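Arginine kinase (Anthopleura japonica, PDB 4RF6) catalyses the reversible transfer of a phosphoryl group from ATP to L-arginine, giving phospho-L-arginine and ADP, as a monomeric double-domain phosphagen kinase. Local coordinates at residues 53-58 with 76-81; 107-112 with 343-348; 136-141 with 262-267; 153-158 with 227-232. All coordinates share one frame; numbering follows the deposited sequence.

How the contacts relate
Contact 1 comes first along the chain: residues 53-58 meet 76-81 and close a short loop, about half of it helix, in the phosphagen kinase N-terminal region. Contact 2 closes a far longer loop, joining 107-112 to the start of helix 344-370. Contact 3, between 136-141 and 262-267, is nested inside that loop, and contact 4, between 153-158 and 227-232, is nested inside the loop closed by contact 3. Arg-136 and Glu-344 join contacts 2 and 3 by a salt bridge. Tyr-141 reaches Glu-154 and Lys-158, linking contacts 3 and 4 around helix 149-163. Contact 1 only brushes contact 3, where Glu-79 packs on Gln-267 between the N-terminal and catalytic parts.

Contact 1: residues 53-58 with 76-81; sequences LGITLW and AGDEES
An Asp N-cap at the start of helix 79-84 is at the centre of this contact in the N-terminal part of the phosphagen kinase fold, where Leu-53 and Ile-55 pack on the capping carboxylate of Asp-78. Leu-53 CG lies 3.4 Å from Asp-78 OD2, and Ile-55 CG1 lies 3.7 Å from the same oxygen. The second branch of Ile-55, CG2, bears on Ser-81 OG at 3.4 Å and also faces the CA of Gly-77. Asp-78 OD1 is gripped twice, by Ser-81 N at 2.8 Å and by Ser-81 OG at 2.6 Å, from opposite faces of the carboxylate plane. Asp-78 CG sits between its backbone N and carbonyl carbon (chi1 54°), which brings OD1 within bonding distance of Ser-81 N and OG. The other oxygen, OD2, bonds to Thr-51 OG1; both carboxylate oxygens of this buried group are thus held by hydrogen bonds. Ile-55 and Ser-81 also pack on Cys-60, placing the contact between helices 57-66 and 79-84.

Contact 2: residues 107-112 with 343-348; sequences NSDMNP and SEVQCV
The side chain of Glu-344 bends at chi2 (82°), curling its carboxylate back to the backbone of Asp-109, while Asp-109 holds CG anti to its own N (chi1 -176°) and runs its carboxylate obliquely across Val-345. The first arrangement gives an almost straight bond, Asp-109 N to Glu-344 OE1 at 2.8 Å, the N-H meeting OE1 nearly end-on to its C-O bond. In return Asp-109 O accepts a weak bond from Val-345 N at 3.2 Å. Val-345 CG2 lies 3.4 Å from Asp-109 OD2 and touches Asn-111 O at 3.3 Å. Met-110 crosses Glu-344 at about a right angle, its SD 3.5 Å from Glu-344 CG. Asp-109 CB also packs on Ser-343 CB at 3.5 Å. Asp-109 OD1 receives Asn-111 N from above the carboxylate plane, closing an Asx turn, whereas OD2 bonds to His-114 and shares a water with Ser-343 OG. Glu-344 OE2 forms a salt bridge with Arg-136, which together with the Asp-109 N-H would probably favour the charged carboxylate. Ser-108 OG bonds to His-268. Ser-343 OG accepts Gln-346 N at 2.9 Å, and Gln-346 OE1 takes Ser-343 N in exchange: a capping box opening helix 344-370, against which the linker ahead of strand 127-136 is laid.

Contact 3: residues 136-141 with 262-267; sequences RSLKGY and KKLGFQ
Phe-266 and Arg-136 meet on the buried side of the contact: Arg-136 CD lies over one face of the ring, 4.0 Å from its centroid, in a CH-pi contact, while the guanidinium turns 80° to the ring plane. Arg-136 NH1 bonds to Thr-284 O, and its guanidinium makes a cation-pi contact with Tyr-274. Beside the ring edge, Leu-138 CD2 meets Phe-266 CE1, and Leu-138 CD1 touches Leu-264 CD1 at 3.8 Å. The backbones are bridged by Gln-267 N to Ser-137 O at 2.8 Å and Lys-139 N to Gly-265 O at 3.0 Å. Extended beyond CG (chi2 -177°), Gln-267 carries its NE2 to Leu-138 O at 3.0 Å, and a water joins its OE1 to Tyr-141 O. The solvent side is looser and partly water-mediated: exposed Lys-139 lays its aliphatic chain along Gly-265 and Phe-266, with CG 3.1 Å from Phe-266 O. A water bonded to its NZ also accepts a weak bond from Phe-266 N, and a second one links Lys-139 O to Leu-264 O. A single beta bridge, Leu-138 with Phe-266, thus ties the type II turn from Leu-138 to Tyr-141, after strand 127-136, to the glycine-terminated end of helix 246-264 in the catalytic domain.

Contact 4: residues 153-158 with 227-232; sequences LEIEKK and VWLNEE
Ile-155 and Glu-156 of helix 149-163 meet Leu-229 and Asn-230 at the end of strand 225-229 through van der Waals contacts. The CG2 branch of Ile-155 rests against the amide of Asn-230, 3.7 Å from OD1 and 3.9 Å from ND2, and more loosely approaches Leu-229 CD1 at 4.4 Å. Leu-229 CD2 lies against the helix backbone, 3.9 Å from Glu-156 CA, and 4.0 Å from Glu-156 CG, the two side chains crossing at about a right angle. Leu-229 has CG anti to its backbone N (chi1 -170°), which lets CD2 reach Glu-156. In the next shell, Asn-230 ND2 donates to Gly-214 O and weakly to Arg-152 O, fixing the amide that faces Ile-155. Glu-156 OE1 bonds to Tyr-174 OH of strand 172-176, while Leu-229 also packs on Val-159, Val-160 and Leu-235, and Ile-155 on Tyr-141. Two residues past Asn-230 comes Glu-232, a substrate-binding residue by similarity; Glu-231 pairs with Arg-236, a predicted ATP-binding residue. The arrangement is helix-on-sheet packing in the phosphagen kinase catalytic domain, where helix 149-163 packs on the antiparallel sheet at strands 225-229 and 235-242, beside the loop leading into the probable substrate site.

Contact 1: residues 53-58 with 76-81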
loop_
_atom_site.group_PDB
_atom_site.type_symbol
_atom_site.label_atom_id
_atom_site.label_comp_id
_atom_site.label_asym_id
_atom_site.label_seq_id
_atom_site.Cartn_x
_atom_site.Cartn_y
_atom_site.Cartn_z
ATOM N N LEU A 53 0.543 -15.574 -42.789
ATOM C CA LEU A 53 1.313 -14.372 -42.473
ATOM C C LEU A 53 2.791 -14.562 -42.796
ATOM O O LEU A 53 3.605 -13.658 -42.586
ATOM C CB LEU A 53 1.142 -13.972 -41.006
ATOM C CG LEU A 53 -0.283 -13.735 -40.514
ATOM C CD1 LEU A 53 -0.248 -12.925 -39.233
ATOM C CD2 LEU A 53 -1.139 -13.040 -41.557
ATOM N N GLY A 54 3.134 -15.740 -43.308
ATOM C CA GLY A 54 4.508 -16.029 -43.678
ATOM C C GLY A 54 5.334 -16.511 -42.501
ATOM O O GLY A 54 6.565 -16.546 -42.572
ATOM N N ILE A 55 4.662 -16.894 -41.418
ATOM C CA ILE A 55 5.362 -17.350 -40.221
ATOM C C ILE A 55 5.930 -18.756 -40.427
ATOM O O ILE A 55 5.197 -19.681 -40.798
ATOM C CB ILE A 55 4.452 -17.325 -38.978
ATOM C CG1 ILE A 55 3.828 -15.938 -38.803
ATOM C CG2 ILE A 55 5.246 -17.696 -37.730
ATOM C CD1 ILE A 55 4.855 -14.819 -38.699
ATOM N N THR A 56 7.232 -18.910 -40.193
ATOM C CA THR A 56 7.896 -20.202 -40.357
ATOM C C THR A 56 8.155 -20.836 -38.998
ATOM O O THR A 56 7.981 -20.194 -37.959
ATOM C CB THR A 56 9.250 -20.067 -41.098
ATOM O OG1 THR A 56 10.207 -19.433 -40.239
ATOM C CG2 THR A 56 9.097 -19.251 -42.366
ATOM N N LEU A 57 8.567 -22.101 -39.017
ATOM C CA LEU A 57 8.918 -22.818 -37.802
ATOM C C LEU A 57 10.095 -22.121 -37.132
ATOM O O LEU A 57 10.107 -21.933 -35.913
ATOM C CB LEU A 57 9.288 -24.263 -38.134
ATOM C CG LEU A 57 9.763 -25.177 -37.006
ATOM C CD1 LEU A 57 8.643 -25.474 -36.017
ATOM C CD2 LEU A 57 10.320 -26.466 -37.579
ATOM N N TRP A 58 11.081 -21.735 -37.940
ATOM C CA TRP A 58 12.249 -21.030 -37.427
ATOM C C TRP A 58 11.882 -19.727 -36.724
ATOM O O TRP A 58 12.473 -19.392 -35.694
ATOM C CB TRP A 58 13.266 -20.769 -38.539
ATOM C CG TRP A 58 14.509 -21.573 -38.356
ATOM C CD1 TRP A 58 14.930 -22.632 -39.115
ATOM C CD2 TRP A 58 15.486 -21.407 -37.324
ATOM N NE1 TRP A 58 16.118 -23.121 -38.623
ATOM C CE2 TRP A 58 16.477 -22.388 -37.521
ATOM C CE3 TRP A 58 15.619 -20.518 -36.255
ATOM C CZ2 TRP A 58 17.592 -22.504 -36.683
ATOM C CZ3 TRP A 58 16.720 -20.634 -35.427
ATOM C CH2 TRP A 58 17.694 -21.614 -35.646
ATOM N N ALA A 76 4.388 -18.052 -30.795
ATOM C CA ALA A 76 3.546 -18.200 -31.985
ATOM C C ALA A 76 3.354 -16.854 -32.672
ATOM O O ALA A 76 2.938 -15.883 -32.037
ATOM C CB ALA A 76 2.209 -18.790 -31.609
ATOM N N GLY A 77 3.648 -16.792 -33.966
ATOM C CA GLY A 77 3.535 -15.539 -34.691
ATOM C C GLY A 77 2.084 -15.224 -34.997
ATOM O O GLY A 77 1.721 -14.070 -35.232
ATOM N N ASP A 78 1.255 -16.264 -34.998
ATOM C CA ASP A 78 -0.173 -16.112 -35.250
ATOM C C ASP A 78 -0.924 -17.339 -34.761
ATOM O O ASP A 78 -0.306 -18.312 -34.316
ATOM C CB ASP A 78 -0.460 -15.851 -36.743
ATOM C CG ASP A 78 0.142 -16.908 -37.661
ATOM O OD1 ASP A 78 0.519 -17.993 -37.178
ATOM O OD2 ASP A 78 0.232 -16.654 -38.885
ATOM N N GLU A 79 -2.252 -17.290 -34.846
ATOM C CA GLU A 79 -3.096 -18.401 -34.427
ATOM C C GLU A 79 -2.791 -19.651 -35.242
ATOM O O GLU A 79 -2.737 -20.759 -34.705
ATOM C CB GLU A 79 -4.570 -18.029 -34.598
ATOM C CG GLU A 79 -5.533 -19.212 -34.544
ATOM C CD GLU A 79 -6.984 -18.772 -34.437
ATOM O OE1 GLU A 79 -7.839 -19.608 -34.073
ATOM O OE2 GLU A 79 -7.263 -17.587 -34.715
ATOM N N GLU A 80 -2.589 -19.462 -36.544
ATOM C CA GLU A 80 -2.340 -20.578 -37.450
ATOM C C GLU A 80 -1.085 -21.352 -37.052
ATOM O O GLU A 80 -1.016 -22.571 -37.237
ATOM C CB GLU A 80 -2.221 -20.080 -38.892
ATOM C CG GLU A 80 -2.014 -21.184 -39.916
ATOM C CD GLU A 80 -1.903 -20.657 -41.335
ATOM O OE1 GLU A 80 -1.597 -21.462 -42.235
ATOM O OE2 GLU A 80 -2.120 -19.445 -41.549
ATOM N N SER A 81 -0.102 -20.644 -36.503
ATOM C CA SER A 81 1.134 -21.272 -36.031
ATOM C C SER A 81 0.866 -22.421 -35.055
ATOM O O SER A 81 1.554 -23.444 -35.080
ATOM C CB SER A 81 2.048 -20.234 -35.372
ATOM O OG SER A 81 2.561 -19.330 -36.321
#

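Contact 2: residues 107-112 with 343-348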
loop_
_atom_site.group_PDB
_atom_site.type_symbol
_atom_site.label_atom_id
_atom_site.label_comp_id
_atom_site.label_asym_id
_atom_site.label_seq_id
_atom_site.Cartn_x
_atom_site.Cartn_y
_atom_site.Cartn_z
ATOM N N ASN A 107 -12.821 -24.156 -21.026
ATOM C CA ASN A 107 -13.955 -23.248 -20.896
ATOM C C ASN A 107 -13.579 -21.919 -20.245
ATOM O O ASN A 107 -12.995 -21.892 -19.163
ATOM C CB ASN A 107 -15.110 -23.915 -20.142
ATOM C CG ASN A 107 -15.688 -25.097 -20.895
ATOM O OD1 ASN A 107 -16.471 -24.927 -21.830
ATOM N ND2 ASN A 107 -15.298 -26.301 -20.497
ATOM N N SER A 108 -13.910 -20.823 -20.923
ATOM C CA SER A 108 -13.670 -19.482 -20.404
ATOM C C SER A 108 -14.882 -19.015 -19.611
ATOM O O SER A 108 -16.002 -19.433 -19.894
ATOM C CB SER A 108 -13.415 -18.517 -21.555
ATOM O OG SER A 108 -12.349 -18.963 -22.364
ATOM N N ASP A 109 -14.656 -18.152 -18.622
ATOM C CA ASP A 109 -15.746 -17.581 -17.839
ATOM C C ASP A 109 -15.287 -16.282 -17.191
ATOM O O ASP A 109 -14.548 -16.287 -16.201
ATOM C CB ASP A 109 -16.258 -18.576 -16.786
ATOM C CG ASP A 109 -17.469 -18.056 -16.020
ATOM O OD1 ASP A 109 -17.966 -16.953 -16.347
ATOM O OD2 ASP A 109 -17.923 -18.762 -15.091
ATOM N N MET A 110 -15.739 -15.174 -17.768
ATOM C CA MET A 110 -15.390 -13.846 -17.289
ATOM C C MET A 110 -16.602 -13.134 -16.692
ATOM O O MET A 110 -16.733 -11.913 -16.810
ATOM C CB MET A 110 -14.786 -13.015 -18.423
ATOM C CG MET A 110 -13.346 -13.378 -18.757
ATOM S SD MET A 110 -12.196 -12.939 -17.440
ATOM C CE MET A 110 -12.183 -11.159 -17.610
ATOM N N ASN A 111 -17.486 -13.899 -16.057
ATOM C CA ASN A 111 -18.610 -13.326 -15.321
ATOM C C ASN A 111 -18.295 -13.284 -13.831
ATOM O O ASN A 111 -18.385 -14.304 -13.144
ATOM C CB ASN A 111 -19.897 -14.125 -15.564
ATOM C CG ASN A 111 -21.134 -13.417 -15.037
ATOM O OD1 ASN A 111 -21.060 -12.610 -14.108
ATOM N ND2 ASN A 111 -22.283 -13.717 -15.630
ATOM N N PRO A 112 -17.944 -12.090 -13.325
ATOM C CA PRO A 112 -17.531 -11.896 -11.930
ATOM C C PRO A 112 -18.620 -12.266 -10.931
ATOM O O PRO A 112 -18.307 -12.524 -9.773
ATOM C CB PRO A 112 -17.249 -10.390 -11.859
ATOM C CG PRO A 112 -18.068 -9.797 -12.949
ATOM C CD PRO A 112 -18.023 -10.812 -14.053
ATOM N N SER A 343 -11.614 -22.139 -15.674
ATOM C CA SER A 343 -12.045 -20.830 -16.140
ATOM C C SER A 343 -11.383 -19.727 -15.321
ATOM O O SER A 343 -10.780 -19.998 -14.279
ATOM C CB SER A 343 -13.564 -20.704 -16.046
ATOM O OG SER A 343 -13.989 -20.702 -14.695
ATOM N N GLU A 344 -11.490 -18.491 -15.798
ATOM C CA GLU A 344 -10.999 -17.340 -15.047
ATOM C C GLU A 344 -11.716 -17.270 -13.705
ATOM O O GLU A 344 -11.103 -16.999 -12.669
ATOM C CB GLU A 344 -11.229 -16.050 -15.831
ATOM C CG GLU A 344 -10.385 -15.914 -17.092
ATOM C CD GLU A 344 -10.972 -16.653 -18.276
ATOM O OE1 GLU A 344 -11.970 -17.385 -18.088
ATOM O OE2 GLU A 344 -10.432 -16.499 -19.394
ATOM N N VAL A 345 -13.022 -17.525 -13.733
ATOM C CA VAL A 345 -13.833 -17.575 -12.517
ATOM C C VAL A 345 -13.306 -18.627 -11.544
ATOM O O VAL A 345 -13.179 -18.368 -10.344
ATOM C CB VAL A 345 -15.315 -17.854 -12.842
ATOM C CG1 VAL A 345 -16.052 -18.425 -11.627
ATOM C CG2 VAL A 345 -15.995 -16.586 -13.328
ATOM N N GLN A 346 -13.002 -19.811 -12.067
ATOM C CA GLN A 346 -12.504 -20.910 -11.244
ATOM C C GLN A 346 -11.131 -20.604 -10.648
ATOM O O GLN A 346 -10.853 -20.937 -9.491
ATOM C CB GLN A 346 -12.454 -22.207 -12.050
ATOM C CG GLN A 346 -13.809 -22.870 -12.237
ATOM C CD GLN A 346 -13.743 -24.120 -13.098
ATOM O OE1 GLN A 346 -13.008 -24.172 -14.086
ATOM N NE2 GLN A 346 -14.513 -25.136 -12.723
ATOM N N CYS A 347 -10.277 -19.970 -11.443
ATOM C CA CYS A 347 -8.962 -19.557 -10.966
ATOM C C CYS A 347 -9.089 -18.613 -9.768
ATOM O O CYS A 347 -8.434 -18.804 -8.739
ATOM C CB CYS A 347 -8.166 -18.892 -12.095
ATOM S SG CYS A 347 -6.508 -18.364 -11.605
ATOM N N VAL A 348 -9.942 -17.600 -9.904
ATOM C CA VAL A 348 -10.178 -16.638 -8.826
ATOM C C VAL A 348 -10.776 -17.300 -7.580
ATOM O O VAL A 348 -10.388 -16.987 -6.449
ATOM C CB VAL A 348 -11.083 -15.479 -9.298
ATOM C CG1 VAL A 348 -11.438 -14.571 -8.147
ATOM C CG2 VAL A 348 -10.400 -14.680 -10.414
HETATM O O HOH W 1 -10.370 -18.446 -20.846
HETATM O O HOH W 2 -16.734 -21.035 -14.450
#

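Contact 3: residues 136-141 with 262-267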
loop_
_atom_site.group_PDB
_atom_site.type_symbol
_atom_site.label_atom_id
_atom_site.label_comp_id
_atom_site.label_asym_id
_atom_site.label_seq_id
_atom_site.Cartn_x
_atom_site.Cartn_y
_atom_site.Cartn_z
ATOM N N ARG A 136 -4.536 -10.800 -23.628
ATOM C CA ARG A 136 -5.542 -10.974 -24.674
ATOM C C ARG A 136 -4.983 -10.476 -26.004
ATOM O O ARG A 136 -4.097 -9.623 -26.031
ATOM C CB ARG A 136 -6.826 -10.205 -24.331
ATOM C CG ARG A 136 -7.601 -10.698 -23.096
ATOM C CD ARG A 136 -8.264 -12.044 -23.358
ATOM N NE ARG A 136 -9.120 -12.464 -22.248
ATOM C CZ ARG A 136 -8.710 -13.220 -21.235
ATOM N NH1 ARG A 136 -7.450 -13.640 -21.183
ATOM N NH2 ARG A 136 -9.557 -13.559 -20.272
ATOM N N SER A 137 -5.497 -11.014 -27.104
ATOM C CA SER A 137 -5.148 -10.520 -28.427
ATOM C C SER A 137 -6.440 -10.283 -29.204
ATOM O O SER A 137 -7.409 -11.030 -29.042
ATOM C CB SER A 137 -4.241 -11.514 -29.158
ATOM O OG SER A 137 -3.037 -11.733 -28.446
ATOM N N LEU A 138 -6.460 -9.240 -30.031
ATOM C CA LEU A 138 -7.662 -8.883 -30.786
ATOM C C LEU A 138 -7.886 -9.786 -31.999
ATOM O O LEU A 138 -6.934 -10.139 -32.701
ATOM C CB LEU A 138 -7.606 -7.428 -31.257
ATOM C CG LEU A 138 -7.541 -6.308 -30.220
ATOM C CD1 LEU A 138 -7.666 -4.955 -30.905
ATOM C CD2 LEU A 138 -8.620 -6.475 -29.164
ATOM N N LYS A 139 -9.149 -10.147 -32.238
ATOM C CA LYS A 139 -9.541 -10.866 -33.449
ATOM C C LYS A 139 -9.077 -10.139 -34.701
ATOM O O LYS A 139 -9.103 -8.907 -34.752
ATOM C CB LYS A 139 -11.063 -11.006 -33.515
ATOM C CG LYS A 139 -11.633 -12.061 -32.601
ATOM C CD LYS A 139 -13.159 -11.993 -32.530
ATOM C CE LYS A 139 -13.721 -13.149 -31.698
ATOM N NZ LYS A 139 -15.005 -12.800 -31.020
ATOM N N GLY A 140 -8.657 -10.898 -35.708
ATOM C CA GLY A 140 -8.364 -10.338 -37.018
ATOM C C GLY A 140 -6.914 -9.972 -37.302
ATOM O O GLY A 140 -6.616 -9.401 -38.353
ATOM N N TYR A 141 -6.010 -10.293 -36.382
ATOM C CA TYR A 141 -4.599 -9.950 -36.557
ATOM C C TYR A 141 -3.673 -11.110 -36.189
ATOM O O TYR A 141 -4.096 -12.085 -35.565
ATOM C CB TYR A 141 -4.241 -8.719 -35.714
ATOM C CG TYR A 141 -5.183 -7.549 -35.888
ATOM C CD1 TYR A 141 -5.098 -6.732 -37.008
ATOM C CD2 TYR A 141 -6.158 -7.264 -34.935
ATOM C CE1 TYR A 141 -5.951 -5.666 -37.178
ATOM C CE2 TYR A 141 -7.018 -6.193 -35.096
ATOM C CZ TYR A 141 -6.904 -5.401 -36.223
ATOM O OH TYR A 141 -7.748 -4.335 -36.406
ATOM N N LYS A 262 -16.623 -7.094 -26.155
ATOM C CA LYS A 262 -17.848 -6.689 -26.842
ATOM C C LYS A 262 -17.568 -5.868 -28.106
ATOM O O LYS A 262 -18.061 -6.188 -29.188
ATOM C CB LYS A 262 -18.725 -5.877 -25.886
ATOM C CG LYS A 262 -19.945 -5.244 -26.534
ATOM C CD LYS A 262 -20.574 -4.205 -25.615
ATOM C CE LYS A 262 -22.082 -4.161 -25.786
ATOM N NZ LYS A 262 -22.717 -3.217 -24.825
ATOM N N LYS A 263 -16.763 -4.819 -27.960
ATOM C CA LYS A 263 -16.515 -3.887 -29.052
ATOM C C LYS A 263 -15.514 -4.407 -30.083
ATOM O O LYS A 263 -15.572 -4.024 -31.253
ATOM C CB LYS A 263 -16.033 -2.543 -28.499
ATOM C CG LYS A 263 -17.073 -1.790 -27.670
ATOM C CD LYS A 263 -18.255 -1.352 -28.538
ATOM C CE LYS A 263 -19.297 -0.579 -27.735
ATOM N NZ LYS A 263 -18.685 0.565 -27.003
ATOM N N LEU A 264 -14.600 -5.276 -29.658
ATOM C CA LEU A 264 -13.477 -5.653 -30.520
ATOM C C LEU A 264 -13.341 -7.147 -30.824
ATOM O O LEU A 264 -12.982 -7.518 -31.944
ATOM C CB LEU A 264 -12.159 -5.106 -29.963
ATOM C CG LEU A 264 -12.052 -3.582 -29.897
ATOM C CD1 LEU A 264 -10.656 -3.145 -29.483
ATOM C CD2 LEU A 264 -12.426 -2.972 -31.232
ATOM N N GLY A 265 -13.600 -8.002 -29.840
ATOM C CA GLY A 265 -13.431 -9.439 -30.030
ATOM C C GLY A 265 -12.001 -9.914 -29.808
ATOM O O GLY A 265 -11.051 -9.197 -30.134
ATOM N N PHE A 266 -11.853 -11.124 -29.266
ATOM C CA PHE A 266 -10.551 -11.677 -28.885
ATOM C C PHE A 266 -10.222 -12.959 -29.651
ATOM O O PHE A 266 -11.124 -13.709 -30.011
ATOM C CB PHE A 266 -10.545 -12.022 -27.392
ATOM C CG PHE A 266 -10.600 -10.830 -26.481
ATOM C CD1 PHE A 266 -9.905 -9.668 -26.786
ATOM C CD2 PHE A 266 -11.341 -10.881 -25.306
ATOM C CE1 PHE A 266 -9.957 -8.571 -25.936
ATOM C CE2 PHE A 266 -11.396 -9.792 -24.454
ATOM C CZ PHE A 266 -10.705 -8.638 -24.769
ATOM N N GLN A 267 -8.936 -13.226 -29.875
ATOM C CA GLN A 267 -8.524 -14.522 -30.420
ATOM C C GLN A 267 -8.723 -15.598 -29.359
ATOM O O GLN A 267 -8.285 -15.435 -28.219
ATOM C CB GLN A 267 -7.069 -14.486 -30.887
ATOM C CG GLN A 267 -6.817 -13.469 -31.988
ATOM C CD GLN A 267 -5.389 -13.489 -32.492
ATOM O OE1 GLN A 267 -4.799 -14.553 -32.686
ATOM N NE2 GLN A 267 -4.825 -12.309 -32.708
HETATM O O HOH W 3 -6.434 -13.884 -27.032
HETATM O O HOH W 4 -10.471 -7.075 -33.326
HETATM O O HOH W 5 -14.099 -13.246 -28.077
HETATM O O HOH W 6 -3.555 -14.555 -35.034
#

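Contact 4: residues 153-158 with 227-232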
loop_
_atom_site.group_PDB
_atom_site.type_symbol
_atom_site.label_atom_id
_atom_site.label_comp_id
_atom_site.label_asym_id
_atom_site.label_seq_id
_atom_site.Cartn_x
_atom_site.Cartn_y
_atom_site.Cartn_z
ATOM N N LEU A 153 -0.731 -0.580 -35.375
ATOM C CA LEU A 153 -1.253 0.775 -35.246
ATOM C C LEU A 153 -2.778 0.776 -35.186
ATOM O O LEU A 153 -3.386 1.540 -34.425
ATOM C CB LEU A 153 -0.748 1.637 -36.405
ATOM C CG LEU A 153 0.747 1.923 -36.327
ATOM C CD1 LEU A 153 1.280 2.480 -37.634
ATOM C CD2 LEU A 153 1.008 2.897 -35.193
ATOM N N GLU A 154 -3.392 -0.088 -35.988
ATOM C CA GLU A 154 -4.843 -0.223 -36.004
ATOM C C GLU A 154 -5.340 -0.785 -34.675
ATOM O O GLU A 154 -6.402 -0.404 -34.179
ATOM C CB GLU A 154 -5.270 -1.126 -37.162
ATOM C CG GLU A 154 -6.771 -1.265 -37.342
ATOM C CD GLU A 154 -7.122 -1.929 -38.657
ATOM O OE1 GLU A 154 -6.758 -1.376 -39.717
ATOM O OE2 GLU A 154 -7.747 -3.007 -38.627
ATOM N N ILE A 155 -4.558 -1.696 -34.101
ATOM C CA ILE A 155 -4.878 -2.275 -32.798
ATOM C C ILE A 155 -4.827 -1.209 -31.703
ATOM O O ILE A 155 -5.764 -1.085 -30.918
ATOM C CB ILE A 155 -3.917 -3.428 -32.441
ATOM C CG1 ILE A 155 -4.239 -4.678 -33.260
ATOM C CG2 ILE A 155 -3.995 -3.756 -30.957
ATOM C CD1 ILE A 155 -3.108 -5.708 -33.278
ATOM N N GLU A 156 -3.733 -0.451 -31.655
ATOM C CA GLU A 156 -3.594 0.625 -30.677
ATOM C C GLU A 156 -4.791 1.563 -30.765
ATOM O O GLU A 156 -5.399 1.920 -29.752
ATOM C CB GLU A 156 -2.310 1.427 -30.913
ATOM C CG GLU A 156 -2.184 2.664 -30.006
ATOM C CD GLU A 156 -1.049 3.596 -30.406
ATOM O OE1 GLU A 156 -0.546 4.335 -29.527
ATOM O OE2 GLU A 156 -0.668 3.599 -31.597
ATOM N N LYS A 157 -5.135 1.939 -31.992
ATOM C CA LYS A 157 -6.216 2.881 -32.241
ATOM C C LYS A 157 -7.572 2.353 -31.776
ATOM O O LYS A 157 -8.350 3.083 -31.147
ATOM C CB LYS A 157 -6.274 3.238 -33.728
ATOM C CG LYS A 157 -7.653 3.691 -34.187
ATOM C CD LYS A 157 -7.593 4.349 -35.555
ATOM C CE LYS A 157 -8.972 4.803 -36.016
ATOM N NZ LYS A 157 -8.887 5.718 -37.194
ATOM N N LYS A 158 -7.860 1.094 -32.093
ATOM C CA LYS A 158 -9.120 0.478 -31.692
ATOM C C LYS A 158 -9.206 0.350 -30.181
ATOM O O LYS A 158 -10.245 0.636 -29.587
ATOM C CB LYS A 158 -9.287 -0.897 -32.342
ATOM C CG LYS A 158 -9.899 -0.836 -33.731
ATOM C CD LYS A 158 -9.311 -1.884 -34.657
ATOM C CE LYS A 158 -10.137 -3.156 -34.694
ATOM N NZ LYS A 158 -10.166 -3.714 -36.085
ATOM N N VAL A 227 -3.274 -1.037 -18.247
ATOM C CA VAL A 227 -3.199 -1.781 -19.500
ATOM C C VAL A 227 -1.861 -1.515 -20.187
ATOM O O VAL A 227 -1.476 -0.360 -20.377
ATOM C CB VAL A 227 -4.339 -1.399 -20.475
ATOM C CG1 VAL A 227 -4.206 -2.174 -21.784
ATOM C CG2 VAL A 227 -5.713 -1.638 -19.843
ATOM N N TRP A 228 -1.147 -2.581 -20.540
ATOM C CA TRP A 228 -0.011 -2.458 -21.444
ATOM C C TRP A 228 -0.475 -2.825 -22.837
ATOM O O TRP A 228 -1.070 -3.887 -23.054
ATOM C CB TRP A 228 1.153 -3.343 -21.013
ATOM C CG TRP A 228 1.902 -2.782 -19.850
ATOM C CD1 TRP A 228 1.622 -1.625 -19.171
ATOM C CD2 TRP A 228 3.054 -3.346 -19.208
ATOM N NE1 TRP A 228 2.530 -1.437 -18.156
ATOM C CE2 TRP A 228 3.424 -2.487 -18.158
ATOM C CE3 TRP A 228 3.814 -4.507 -19.425
ATOM C CZ2 TRP A 228 4.518 -2.740 -17.322
ATOM C CZ3 TRP A 228 4.903 -4.759 -18.595
ATOM C CH2 TRP A 228 5.241 -3.882 -17.559
ATOM N N LEU A 229 -0.218 -1.935 -23.781
ATOM C CA LEU A 229 -0.732 -2.103 -25.132
ATOM C C LEU A 229 0.404 -2.497 -26.063
ATOM O O LEU A 229 1.394 -1.768 -26.177
ATOM C CB LEU A 229 -1.385 -0.797 -25.583
ATOM C CG LEU A 229 -2.206 -0.725 -26.862
ATOM C CD1 LEU A 229 -2.967 -2.016 -27.097
ATOM C CD2 LEU A 229 -3.175 0.457 -26.780
ATOM N N ASN A 230 0.269 -3.662 -26.698
ATOM C CA ASN A 230 1.220 -4.130 -27.710
ATOM C C ASN A 230 2.638 -4.383 -27.203
ATOM O O ASN A 230 3.613 -4.160 -27.924
ATOM C CB ASN A 230 1.248 -3.182 -28.920
ATOM C CG ASN A 230 0.026 -3.325 -29.796
ATOM O OD1 ASN A 230 -0.499 -4.422 -29.968
ATOM N ND2 ASN A 230 -0.443 -2.210 -30.349
ATOM N N GLU A 231 2.750 -4.838 -25.963
ATOM C CA GLU A 231 4.036 -5.303 -25.454
ATOM C C GLU A 231 4.269 -6.735 -25.963
ATOM O O GLU A 231 4.609 -6.935 -27.135
ATOM C CB GLU A 231 4.070 -5.230 -23.922
ATOM C CG GLU A 231 5.448 -5.452 -23.289
ATOM C CD GLU A 231 5.480 -6.658 -22.359
ATOM O OE1 GLU A 231 6.581 -7.022 -21.889
ATOM O OE2 GLU A 231 4.404 -7.239 -22.103
ATOM N N GLU A 232 4.057 -7.733 -25.110
ATOM C CA GLU A 232 4.269 -9.123 -25.512
ATOM C C GLU A 232 3.024 -9.705 -26.185
ATOM O O GLU A 232 3.116 -10.595 -27.040
ATOM C CB GLU A 232 4.681 -9.976 -24.310
ATOM C CG GLU A 232 4.883 -11.450 -24.641
ATOM C CD GLU A 232 5.304 -12.268 -23.440
ATOM O OE1 GLU A 232 6.094 -11.754 -22.622
ATOM O OE2 GLU A 232 4.848 -13.425 -23.322
#